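Local coordinates for protein ADP-dependent (S)-NAD(P)H-hydrate dehydratase (Streptococcus mutans, PDB 3BGK) that probably dehydrates the S-form of NAD(P)HX at the expense of ADP, helping to restore damaged NADH and NADPH, at residues S84-V89 against F260-H265; V128-P133 against T157-G162; S163-L168 against L183-K188; G255-F260 against A273-L278. One frame throughout, in Å; residues are numbered along the deposited sequence.

Contact 1. Residues S84-V89 against F260-H265; sequences SGAGLV and FVAQFH
Gln263 reaches across to the carbonyl of Ser84, at the Schellman motif that closes helix 71-83. Gly85 carries the positive phi of that motif (106°), a conformation open to glycine at little cost, and its lack of a side chain lets the Gln263 amide come in close. The tight part of the contact is polar. Gln263 places CG between its backbone N and carbonyl carbon (chi1 62°), and the chain then runs out extended until NE2 lies 2.8 Å from Ser84 O. The donor approaches from above the carbonyl plane, and the N-H...O angle is 152°. NE2 also bonds to Gly259 O one turn back, while OE1 accepts from Arg49, so both ends of the buried amide are occupied and its rotation is fixed. Arg49 bonds to Gly85 O as well, tying the turn to the glutamine a second time.

Elsewhere the fit is looser. Ala86 CB and Ala262 CB come no nearer than 4.5 Å; both are small, and Val61 of strand 60-64 touches the two of them. Beyond Gln263 the chain turns outward to exposed His265, and Tyr291 of a neighbouring subunit packs on Gln263 and Phe264. At the buried end Phe260 offers Ser84 the edge of its ring, CD1 standing 4.2 Å from Ser84 CB.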
loop_
_atom_site.group_PDB
_atom_site.type_symbol
_atom_site.label_atom_id
_atom_site.label_comp_id
_atom_site.label_asym_id
_atom_site.label_seq_id
_atom_site.Cartn_x
_atom_site.Cartn_y
_atom_site.Cartn_z
ATOM N N SER A 84 4.411 -2.648 18.427
ATOM C CA SER A 84 4.861 -2.765 19.820
ATOM C C SER A 84 4.566 -4.128 20.457
ATOM O O SER A 84 5.103 -4.457 21.518
ATOM C CB SER A 84 4.274 -1.641 20.671
ATOM O OG SER A 84 4.651 -0.386 20.132
ATOM N N GLY A 85 3.712 -4.919 19.812
ATOM C CA GLY A 85 3.481 -6.289 20.246
ATOM C C GLY A 85 2.167 -6.571 20.948
ATOM O O GLY A 85 2.010 -7.638 21.543
ATOM N N ALA A 86 1.217 -5.635 20.886
ATOM C CA ALA A 86 -0.119 -5.899 21.414
ATOM C C ALA A 86 -0.623 -7.225 20.836
ATOM O O ALA A 86 -0.437 -7.503 19.651
ATOM C CB ALA A 86 -1.066 -4.766 21.080
ATOM N N GLY A 87 -1.223 -8.058 21.679
ATOM C CA GLY A 87 -1.704 -9.360 21.241
ATOM C C GLY A 87 -2.761 -9.232 20.168
ATOM O O GLY A 87 -2.704 -9.918 19.154
ATOM N N LEU A 88 -3.722 -8.342 20.397
ATOM C CA LEU A 88 -4.790 -8.075 19.442
ATOM C C LEU A 88 -5.102 -6.593 19.424
ATOM O O LEU A 88 -5.206 -5.957 20.474
ATOM C CB LEU A 88 -6.050 -8.869 19.794
ATOM C CG LEU A 88 -7.146 -8.955 18.722
ATOM C CD1 LEU A 88 -6.693 -9.769 17.493
ATOM C CD2 LEU A 88 -8.439 -9.536 19.313
ATOM N N VAL A 89 -5.246 -6.046 18.224
ATOM C CA VAL A 89 -5.525 -4.628 18.049
ATOM C C VAL A 89 -6.807 -4.471 17.243
ATOM O O VAL A 89 -6.943 -5.047 16.163
ATOM C CB VAL A 89 -4.345 -3.911 17.349
ATOM C CG1 VAL A 89 -4.669 -2.439 17.062
ATOM C CG2 VAL A 89 -3.084 -4.025 18.193
ATOM N N PHE A 260 2.518 -1.062 24.918
ATOM C CA PHE A 260 3.307 -1.385 26.100
ATOM C C PHE A 260 2.419 -1.807 27.268
ATOM O O PHE A 260 2.625 -2.881 27.843
ATOM C CB PHE A 260 4.220 -0.217 26.489
ATOM C CG PHE A 260 5.573 -0.243 25.816
ATOM C CD1 PHE A 260 5.684 -0.265 24.425
ATOM C CD2 PHE A 260 6.736 -0.223 26.577
ATOM C CE1 PHE A 260 6.930 -0.282 23.801
ATOM C CE2 PHE A 260 7.995 -0.237 25.970
ATOM C CZ PHE A 260 8.094 -0.262 24.576
ATOM N N VAL A 261 1.418 -0.982 27.590
ATOM C CA VAL A 261 0.548 -1.225 28.746
ATOM C C VAL A 261 -0.290 -2.497 28.581
ATOM O O VAL A 261 -0.679 -3.127 29.569
ATOM C CB VAL A 261 -0.356 -0.005 29.105
ATOM C CG1 VAL A 261 0.488 1.215 29.446
ATOM C CG2 VAL A 261 -1.332 0.318 27.982
ATOM N N ALA A 262 -0.531 -2.876 27.327
ATOM C CA ALA A 262 -1.261 -4.099 26.990
ATOM C C ALA A 262 -0.527 -5.379 27.402
ATOM O O ALA A 262 -1.159 -6.355 27.786
ATOM C CB ALA A 262 -1.576 -4.125 25.499
ATOM N N GLN A 263 0.802 -5.362 27.335
ATOM C CA GLN A 263 1.612 -6.568 27.536
ATOM C C GLN A 263 2.480 -6.562 28.798
ATOM O O GLN A 263 2.820 -7.631 29.305
ATOM C CB GLN A 263 2.487 -6.841 26.296
ATOM C CG GLN A 263 3.490 -5.727 25.979
ATOM C CD GLN A 263 3.952 -5.721 24.535
ATOM O OE1 GLN A 263 4.716 -6.580 24.103
ATOM N NE2 GLN A 263 3.512 -4.723 23.787
ATOM N N PHE A 264 2.858 -5.379 29.287
ATOM C CA PHE A 264 3.704 -5.282 30.491
ATOM C C PHE A 264 2.890 -4.785 31.691
ATOM O O PHE A 264 2.520 -3.609 31.752
ATOM C CB PHE A 264 4.920 -4.374 30.259
ATOM C CG PHE A 264 5.727 -4.722 29.039
ATOM C CD1 PHE A 264 6.423 -5.923 28.958
ATOM C CD2 PHE A 264 5.808 -3.830 27.969
ATOM C CE1 PHE A 264 7.179 -6.241 27.823
ATOM C CE2 PHE A 264 6.567 -4.135 26.824
ATOM C CZ PHE A 264 7.250 -5.341 26.755
ATOM N N HIS A 265 2.627 -5.685 32.645
ATOM C CA HIS A 265 1.664 -5.429 33.728
ATOM C C HIS A 265 2.298 -5.010 35.050
ATOM O O HIS A 265 1.604 -4.905 36.064
ATOM C CB HIS A 265 0.761 -6.648 33.948
ATOM C CG HIS A 265 0.142 -7.165 32.690
ATOM N ND1 HIS A 265 0.666 -8.230 31.988
ATOM C CD2 HIS A 265 -0.934 -6.741 31.986
ATOM C CE1 HIS A 265 -0.071 -8.450 30.915
ATOM N NE2 HIS A 265 -1.047 -7.559 30.888
#

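Contact 2. Residues V128-P133 against T157-G162; sequences VVLMGP and TLIIDG
Leu130 swings CG opposite its backbone N (chi1 166°), while Ile159 turns CG1 back beside its own N (chi1 -47°) and leaves CG2 opposite that N, beside the carbonyl carbon. The two chains slant across one another, with Leu130 CD1 3.8 Å from Ile159 CG2. The other branch of Ile159 runs back along the sheet, where its CD1 meets Val128 CG1 at 3.8 Å. Beta-branched and leucine side chains suit this place because they cover the backbone broadly on a fully buried face. Val128 and Thr157 stand side by side on that same face, and Val128 packs on Val261 of helix 249-263. On the other face Val129 CG1 meets Leu158 CD1 at 4.1 Å, and the selenomethionine at Met131 bends at its last torsion and packs against Phe145 and Val148 of helix 139-151.

That helix is the connection of a beta-alpha-beta crossover, and strands 128-131 and 157-161 are its parallel neighbours in the central sheet. Four backbone bonds zip them together: Val129 N to Thr157 O, Ile159 N to Val129 O, Met131 N to Ile159 O and Asp161 N to Met131 O, all 2.9 Å long, the first two nearly straight at the hydrogen.

Past the last bond, Gly132 adopts a positive phi (138°) and brings its CA to 3.2 Å from Asp161 O, a CA-H...O contact that its bare alpha carbon permits. Asp161 OD2 lies 3.7 Å from Pro133 CB, while OD1 accepts from Thr184 and forms a salt bridge with Lys222, predicted to bind AMP.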
loop_
_atom_site.group_PDB
_atom_site.type_symbol
_atom_site.label_atom_id
_atom_site.label_comp_id
_atom_site.label_asym_id
_atom_site.label_seq_id
_atom_site.Cartn_x
_atom_site.Cartn_y
_atom_site.Cartn_z
ATOM N N VAL A 128 -7.291 -2.612 27.068
ATOM C CA VAL A 128 -6.829 -1.231 26.980
ATOM C C VAL A 128 -7.650 -0.505 25.918
ATOM O O VAL A 128 -7.829 -1.014 24.813
ATOM C CB VAL A 128 -5.320 -1.174 26.619
ATOM C CG1 VAL A 128 -4.884 0.248 26.249
ATOM C CG2 VAL A 128 -4.472 -1.717 27.773
ATOM N N VAL A 129 -8.163 0.671 26.263
ATOM C CA VAL A 129 -8.914 1.479 25.308
ATOM C C VAL A 129 -8.195 2.802 25.062
ATOM O O VAL A 129 -8.046 3.625 25.972
ATOM C CB VAL A 129 -10.391 1.701 25.741
ATOM C CG1 VAL A 129 -11.119 2.639 24.765
ATOM C CG2 VAL A 129 -11.128 0.366 25.837
ATOM N N LEU A 130 -7.719 2.982 23.831
ATOM C CA LEU A 130 -7.077 4.223 23.433
ATOM C C LEU A 130 -8.052 5.050 22.610
ATOM O O LEU A 130 -8.323 4.751 21.448
ATOM C CB LEU A 130 -5.773 3.969 22.659
ATOM C CG LEU A 130 -5.119 5.125 21.885
ATOM C CD1 LEU A 130 -4.906 6.390 22.736
ATOM C CD2 LEU A 130 -3.809 4.675 21.272
HETATM N N MSE A 131 -8.570 6.101 23.223
HETATM C CA MSE A 131 -9.513 6.961 22.545
HETATM C C MSE A 131 -8.900 8.336 22.330
HETATM O O MSE A 131 -8.297 8.896 23.236
HETATM C CB MSE A 131 -10.788 7.050 23.366
HETATM C CG MSE A 131 -11.907 7.834 22.723
HETATM SE SE MSE A 131 -13.409 8.022 23.950
HETATM C CE MSE A 131 -12.448 8.492 25.583
ATOM N N GLY A 132 -9.026 8.865 21.118
ATOM C CA GLY A 132 -8.680 10.260 20.881
ATOM C C GLY A 132 -7.928 10.648 19.623
ATOM O O GLY A 132 -8.187 11.722 19.074
ATOM N N PRO A 133 -6.973 9.810 19.169
ATOM C CA PRO A 133 -6.202 10.248 18.000
ATOM C C PRO A 133 -7.082 10.362 16.755
ATOM O O PRO A 133 -7.585 9.361 16.247
ATOM C CB PRO A 133 -5.121 9.162 17.841
ATOM C CG PRO A 133 -5.613 7.983 18.595
ATOM C CD PRO A 133 -6.542 8.485 19.663
ATOM N N THR A 157 -7.494 -0.272 31.277
ATOM C CA THR A 157 -6.664 0.927 31.161
ATOM C C THR A 157 -7.226 1.843 30.072
ATOM O O THR A 157 -7.507 1.404 28.951
ATOM C CB THR A 157 -5.195 0.571 30.858
ATOM O OG1 THR A 157 -4.741 -0.399 31.809
ATOM C CG2 THR A 157 -4.299 1.805 30.940
ATOM N N LEU A 158 -7.401 3.112 30.413
ATOM C CA LEU A 158 -7.980 4.075 29.487
ATOM C C LEU A 158 -6.979 5.174 29.169
ATOM O O LEU A 158 -6.515 5.888 30.069
ATOM C CB LEU A 158 -9.278 4.668 30.054
ATOM C CG LEU A 158 -9.993 5.760 29.246
ATOM C CD1 LEU A 158 -10.577 5.216 27.939
ATOM C CD2 LEU A 158 -11.079 6.427 30.092
ATOM N N ILE A 159 -6.648 5.288 27.885
ATOM C CA ILE A 159 -5.770 6.342 27.397
ATOM C C ILE A 159 -6.607 7.370 26.649
ATOM O O ILE A 159 -7.329 7.043 25.699
ATOM C CB ILE A 159 -4.627 5.806 26.500
ATOM C CG1 ILE A 159 -3.958 4.590 27.151
ATOM C CG2 ILE A 159 -3.597 6.898 26.242
ATOM C CD1 ILE A 159 -3.209 3.709 26.176
ATOM N N ILE A 160 -6.507 8.613 27.104
ATOM C CA ILE A 160 -7.251 9.717 26.529
ATOM C C ILE A 160 -6.257 10.626 25.816
ATOM O O ILE A 160 -5.370 11.212 26.441
ATOM C CB ILE A 160 -8.045 10.481 27.615
ATOM C CG1 ILE A 160 -8.979 9.518 28.368
ATOM C CG2 ILE A 160 -8.832 11.634 26.995
ATOM C CD1 ILE A 160 -9.489 10.048 29.697
ATOM N N ASP A 161 -6.407 10.720 24.501
ATOM C CA ASP A 161 -5.405 11.353 23.658
ATOM C C ASP A 161 -6.007 12.489 22.861
ATOM O O ASP A 161 -7.215 12.519 22.636
ATOM C CB ASP A 161 -4.799 10.317 22.710
ATOM C CG ASP A 161 -3.662 10.873 21.882
ATOM O OD1 ASP A 161 -2.551 11.030 22.422
ATOM O OD2 ASP A 161 -3.879 11.154 20.684
ATOM N N GLY A 162 -5.162 13.429 22.450
ATOM C CA GLY A 162 -5.555 14.485 21.529
ATOM C C GLY A 162 -6.870 15.136 21.882
ATOM O O GLY A 162 -7.076 15.524 23.025
#

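Contact 3. Residues S163-L168 against L183-K188. With PO4 (phosphate ion), chain B.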
loop_
_atom_site.group_PDB
_atom_site.type_symbol
_atom_site.label_atom_id
_atom_site.label_comp_id
_atom_site.label_asym_id
_atom_site.label_seq_id
_atom_site.Cartn_x
_atom_site.Cartn_y
_atom_site.Cartn_z
ATOM N N SER A 163 -7.770 15.212 20.902
ATOM C CA SER A 163 -9.045 15.923 21.029
ATOM C C SER A 163 -9.973 15.369 22.112
ATOM O O SER A 163 -10.887 16.067 22.565
ATOM C CB SER A 163 -9.775 15.968 19.680
ATOM O OG SER A 163 -10.436 14.744 19.403
ATOM N N ALA A 164 -9.739 14.126 22.524
ATOM C CA ALA A 164 -10.517 13.531 23.610
ATOM C C ALA A 164 -10.198 14.182 24.960
ATOM O O ALA A 164 -10.973 14.067 25.900
ATOM C CB ALA A 164 -10.312 12.026 23.659
ATOM N N ILE A 165 -9.060 14.863 25.049
ATOM C CA ILE A 165 -8.722 15.646 26.234
ATOM C C ILE A 165 -9.661 16.846 26.353
ATOM O O ILE A 165 -10.168 17.135 27.440
ATOM C CB ILE A 165 -7.244 16.105 26.228
ATOM C CG1 ILE A 165 -6.291 14.902 26.278
ATOM C CG2 ILE A 165 -6.967 17.056 27.389
ATOM C CD1 ILE A 165 -6.202 14.199 27.633
ATOM N N ASN A 166 -9.899 17.527 25.228
ATOM C CA ASN A 166 -10.910 18.593 25.145
ATOM C C ASN A 166 -12.309 18.089 25.501
ATOM O O ASN A 166 -13.082 18.788 26.157
ATOM C CB ASN A 166 -10.957 19.204 23.744
ATOM C CG ASN A 166 -9.590 19.568 23.208
ATOM O OD1 ASN A 166 -8.753 20.123 23.920
ATOM N ND2 ASN A 166 -9.363 19.271 21.934
ATOM N N LEU A 167 -12.629 16.880 25.046
ATOM C CA LEU A 167 -13.930 16.262 25.295
ATOM C C LEU A 167 -14.100 15.900 26.761
ATOM O O LEU A 167 -15.190 16.035 27.317
ATOM C CB LEU A 167 -14.116 15.028 24.407
ATOM C CG LEU A 167 -14.986 15.151 23.153
ATOM C CD1 LEU A 167 -14.719 16.432 22.387
ATOM C CD2 LEU A 167 -14.783 13.937 22.257
ATOM N N LEU A 168 -13.016 15.441 27.380
ATOM C CA LEU A 168 -13.000 15.170 28.811
ATOM C C LEU A 168 -13.157 16.474 29.601
ATOM O O LEU A 168 -13.789 16.490 30.662
ATOM C CB LEU A 168 -11.711 14.434 29.202
ATOM C CG LEU A 168 -11.414 14.152 30.681
ATOM C CD1 LEU A 168 -12.419 13.180 31.279
ATOM C CD2 LEU A 168 -9.991 13.638 30.863
ATOM N N LEU A 183 -3.224 10.104 30.443
ATOM C CA LEU A 183 -3.525 11.277 29.635
ATOM C C LEU A 183 -2.317 11.635 28.776
ATOM O O LEU A 183 -1.200 11.733 29.275
ATOM C CB LEU A 183 -3.923 12.470 30.516
ATOM C CG LEU A 183 -5.007 12.320 31.592
ATOM C CD1 LEU A 183 -4.912 13.463 32.583
ATOM C CD2 LEU A 183 -6.417 12.224 31.005
ATOM N N THR A 184 -2.546 11.823 27.480
ATOM C CA THR A 184 -1.479 12.187 26.551
ATOM C C THR A 184 -1.833 13.455 25.756
ATOM O O THR A 184 -2.028 13.399 24.540
ATOM C CB THR A 184 -1.135 11.014 25.603
ATOM O OG1 THR A 184 -2.333 10.502 25.007
ATOM C CG2 THR A 184 -0.460 9.892 26.363
ATOM N N PRO A 185 -1.918 14.612 26.441
ATOM C CA PRO A 185 -2.321 15.833 25.767
ATOM C C PRO A 185 -1.149 16.660 25.241
ATOM O O PRO A 185 -0.040 16.569 25.767
ATOM C CB PRO A 185 -3.028 16.608 26.879
ATOM C CG PRO A 185 -2.336 16.175 28.137
ATOM C CD PRO A 185 -1.663 14.852 27.875
ATOM N N HIS A 186 -1.413 17.466 24.215
ATOM C CA HIS A 186 -0.465 18.482 23.751
ATOM C C HIS A 186 -0.410 19.655 24.733
ATOM O O HIS A 186 -1.269 19.774 25.612
ATOM C CB HIS A 186 -0.845 18.973 22.350
ATOM C CG HIS A 186 -0.452 18.031 21.255
ATOM N ND1 HIS A 186 0.859 17.672 21.014
ATOM C CD2 HIS A 186 -1.196 17.378 20.329
ATOM C CE1 HIS A 186 0.905 16.834 19.994
ATOM N NE2 HIS A 186 -0.329 16.641 19.558
ATOM N N GLN A 187 0.598 20.516 24.585
ATOM C CA GLN A 187 0.745 21.707 25.432
ATOM C C GLN A 187 -0.586 22.442 25.620
ATOM O O GLN A 187 -0.950 22.801 26.738
ATOM N N LYS A 188 -1.310 22.628 24.516
ATOM C CA LYS A 188 -2.563 23.384 24.493
ATOM C C LYS A 188 -3.773 22.623 25.031
ATOM O O LYS A 188 -4.660 23.230 25.630
HETATM P P PO4 B . 0.872 14.949 16.090
HETATM O O1 PO4 B . 1.066 15.507 14.696
HETATM O O2 PO4 B . -0.123 15.836 16.808
HETATM O O3 PO4 B . 0.308 13.547 16.024
HETATM O O4 PO4 B . 2.191 14.921 16.839
#
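Ile165 and Leu168, one turn apart on helix 163-170, both lean on Leu183 near the end of strand 181-184, but at different angles. Leu168 meets Leu183 at about a right angle, with their CD2 methyls 3.8 Å apart. Ile165 slants over the strand instead. Its CG1 lies beside its own backbone N, and the second torsion (-74°) folds CD1 round to 3.9 Å from Leu183 CD2. The same side chain also slopes across Pro185, CG1 resting 3.7 Å from Pro185 CB; the compact ring gives it a firm apolar surface just where the strand ends. Ile160 of strand 157-161 touches Ile165, Leu168 and Leu183 and so completes this patch between helix and sheet.

His186 makes no contact with the helix segment. Its NE2 donates to O2 of a phosphate ion at 2.9 Å, a bent bond of 138°, with O4 in the plane of the ring at its edge. The backbone N atoms of Gly248, Gly250 and Asp251 hold the same ion. No hydrogen bond crosses between helix and strand, so they are held here by apolar packing, without directional bonds. The phosphate probably came from the crystallisation liquor, yet its position is consistent with an anion-binding place beside the predicted nucleotide and NADPHX sites.

Contact 4. Residues G255-F260 against A273-L278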
loop_
_atom_site.group_PDB
_atom_site.type_symbol
_atom_site.label_atom_id
_atom_site.label_comp_id
_atom_site.label_asym_id
_atom_site.label_seq_id
_atom_site.Cartn_x
_atom_site.Cartn_y
_atom_site.Cartn_z
ATOM N N GLY A 255 0.018 5.173 20.231
ATOM C CA GLY A 255 -0.038 3.768 19.844
ATOM C C GLY A 255 0.975 2.922 20.591
ATOM O O GLY A 255 0.655 1.831 21.057
HETATM N N MSE A 256 2.195 3.427 20.721
HETATM C CA MSE A 256 3.238 2.715 21.454
HETATM C C MSE A 256 2.920 2.528 22.932
HETATM O O MSE A 256 3.026 1.409 23.442
HETATM C CB MSE A 256 4.588 3.395 21.282
HETATM C CG MSE A 256 5.162 3.201 19.903
HETATM SE SE MSE A 256 6.918 3.983 19.732
HETATM C CE MSE A 256 7.881 2.836 20.988
ATOM N N ILE A 257 2.520 3.607 23.609
ATOM C CA ILE A 257 2.080 3.518 25.005
ATOM C C ILE A 257 0.975 2.471 25.191
ATOM O O ILE A 257 1.007 1.697 26.154
ATOM C CB ILE A 257 1.614 4.889 25.572
ATOM C CG1 ILE A 257 2.772 5.889 25.582
ATOM C CG2 ILE A 257 1.036 4.723 26.993
ATOM C CD1 ILE A 257 2.327 7.338 25.651
ATOM N N ALA A 258 0.015 2.447 24.265
ATOM C CA ALA A 258 -1.072 1.473 24.303
ATOM C C ALA A 258 -0.565 0.036 24.186
ATOM O O ALA A 258 -1.072 -0.857 24.867
ATOM C CB ALA A 258 -2.104 1.770 23.222
ATOM N N GLY A 259 0.429 -0.179 23.327
ATOM C CA GLY A 259 0.980 -1.507 23.099
ATOM C C GLY A 259 1.791 -1.989 24.290
ATOM O O GLY A 259 1.759 -3.184 24.639
ATOM N N PHE A 260 2.518 -1.062 24.918
ATOM C CA PHE A 260 3.307 -1.385 26.100
ATOM C C PHE A 260 2.419 -1.807 27.268
ATOM O O PHE A 260 2.625 -2.881 27.843
ATOM C CB PHE A 260 4.220 -0.217 26.489
ATOM C CG PHE A 260 5.573 -0.243 25.816
ATOM C CD1 PHE A 260 5.684 -0.265 24.425
ATOM C CD2 PHE A 260 6.736 -0.223 26.577
ATOM C CE1 PHE A 260 6.930 -0.282 23.801
ATOM C CE2 PHE A 260 7.995 -0.237 25.970
ATOM C CZ PHE A 260 8.094 -0.262 24.576
ATOM N N ALA A 273 6.470 5.123 30.745
ATOM C CA ALA A 273 7.741 5.838 30.623
ATOM C C ALA A 273 8.651 5.177 29.596
ATOM O O ALA A 273 9.210 5.857 28.733
ATOM C CB ALA A 273 8.442 5.942 31.972
ATOM N N ALA A 274 8.790 3.855 29.692
ATOM C CA ALA A 274 9.567 3.077 28.724
ATOM C C ALA A 274 9.064 3.290 27.283
ATOM O O ALA A 274 9.855 3.574 26.379
ATOM C CB ALA A 274 9.568 1.603 29.095
ATOM N N ALA A 275 7.753 3.182 27.080
ATOM C CA ALA A 275 7.150 3.445 25.779
ATOM C C ALA A 275 7.576 4.820 25.258
ATOM O O ALA A 275 8.007 4.949 24.106
ATOM C CB ALA A 275 5.635 3.345 25.864
ATOM N N VAL A 276 7.484 5.833 26.119
ATOM C CA VAL A 276 7.880 7.195 25.774
ATOM C C VAL A 276 9.367 7.285 25.434
ATOM O O VAL A 276 9.738 7.968 24.473
ATOM C CB VAL A 276 7.506 8.203 26.885
ATOM C CG1 VAL A 276 8.018 9.616 26.557
ATOM C CG2 VAL A 276 6.000 8.229 27.082
ATOM N N PHE A 277 10.211 6.590 26.197
ATOM C CA PHE A 277 11.649 6.605 25.917
ATOM C C PHE A 277 11.961 5.991 24.557
ATOM O O PHE A 277 12.703 6.575 23.766
ATOM C CB PHE A 277 12.466 5.890 27.005
ATOM C CG PHE A 277 13.917 5.665 26.623
ATOM C CD1 PHE A 277 14.862 6.678 26.780
ATOM C CD2 PHE A 277 14.332 4.450 26.077
ATOM C CE1 PHE A 277 16.193 6.479 26.413
ATOM C CE2 PHE A 277 15.660 4.247 25.707
ATOM C CZ PHE A 277 16.589 5.264 25.875
ATOM N N LEU A 278 11.401 4.812 24.295
ATOM C CA LEU A 278 11.726 4.063 23.090
ATOM C C LEU A 278 11.321 4.786 21.805
ATOM O O LEU A 278 12.050 4.777 20.820
ATOM C CB LEU A 278 11.113 2.660 23.154
ATOM C CG LEU A 278 11.767 1.630 22.234
ATOM C CD1 LEU A 278 13.230 1.449 22.581
ATOM C CD2 LEU A 278 11.026 0.328 22.345
#
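Helices 249-263 and 268-287 form a close, roughly antiparallel pair in the helical layer on one side of the central sheet, and Ala275 sits at the crossing, against Ile257 and Phe260. The segment axes approach to 8.5 Å with their directions 138° apart. So near a crossing leaves little depth for a side chain, which is why alanine suits the centre: the methyl of Ala275 packs against the backbone of Ile257, CB to CA 3.7 Å, and also touches Ile257 CG1.

Phe260 also covers that methyl. Ala275 CB lies 3.9 Å from the ring centroid and 21° off its normal, a CH-pi contact over the face. The rim of the same ring is used as well: Leu278 CD2 comes in the ring plane to 3.7 Å from Phe260 CZ, the two side chains crossing at about a right angle. Met256, built as selenomethionine, reaches over with a flexible arm, bent at its last torsion (65°), to put CE 3.8 Å from Ala275 O and 3.9 Å from Leu278 CB. On the side nearer the sheet the side chains of Ile257 and Val276 lie side by side, CD1 of Ile257 4.0 Å from CG2 of Val276. All these groups are buried and none forms a hydrogen bond across the pair.

Helix 295-310 closes over Met256 and Leu278 with Ile302 and Val305, helix 39-45 packs on Ala274, and Ala258, pointing away from helix 268-287, rests on Ile159 of strand 157-161.

How the contacts relate
All four contacts are buried, but at different depths. Contact 2 lies nearest the chain's centre and is the one built on backbone hydrogen bonds between strands. Contact 4 packs side chains between two helices, and contact 3 packs a helix on a strand end, both by apolar touch. Contact 1, where strand 88-93 begins and a neighbouring subunit comes close, depends instead on a side-chain amide. Helix 249-263 serves contacts 1 and 4, which share Phe260, and its other flank lies on the strands of contact 2. Contacts 2 and 3 meet through Thr184 at the other end of the sheet, near the predicted nucleotide site; contact 3 lies across the chain's centre from contact 1.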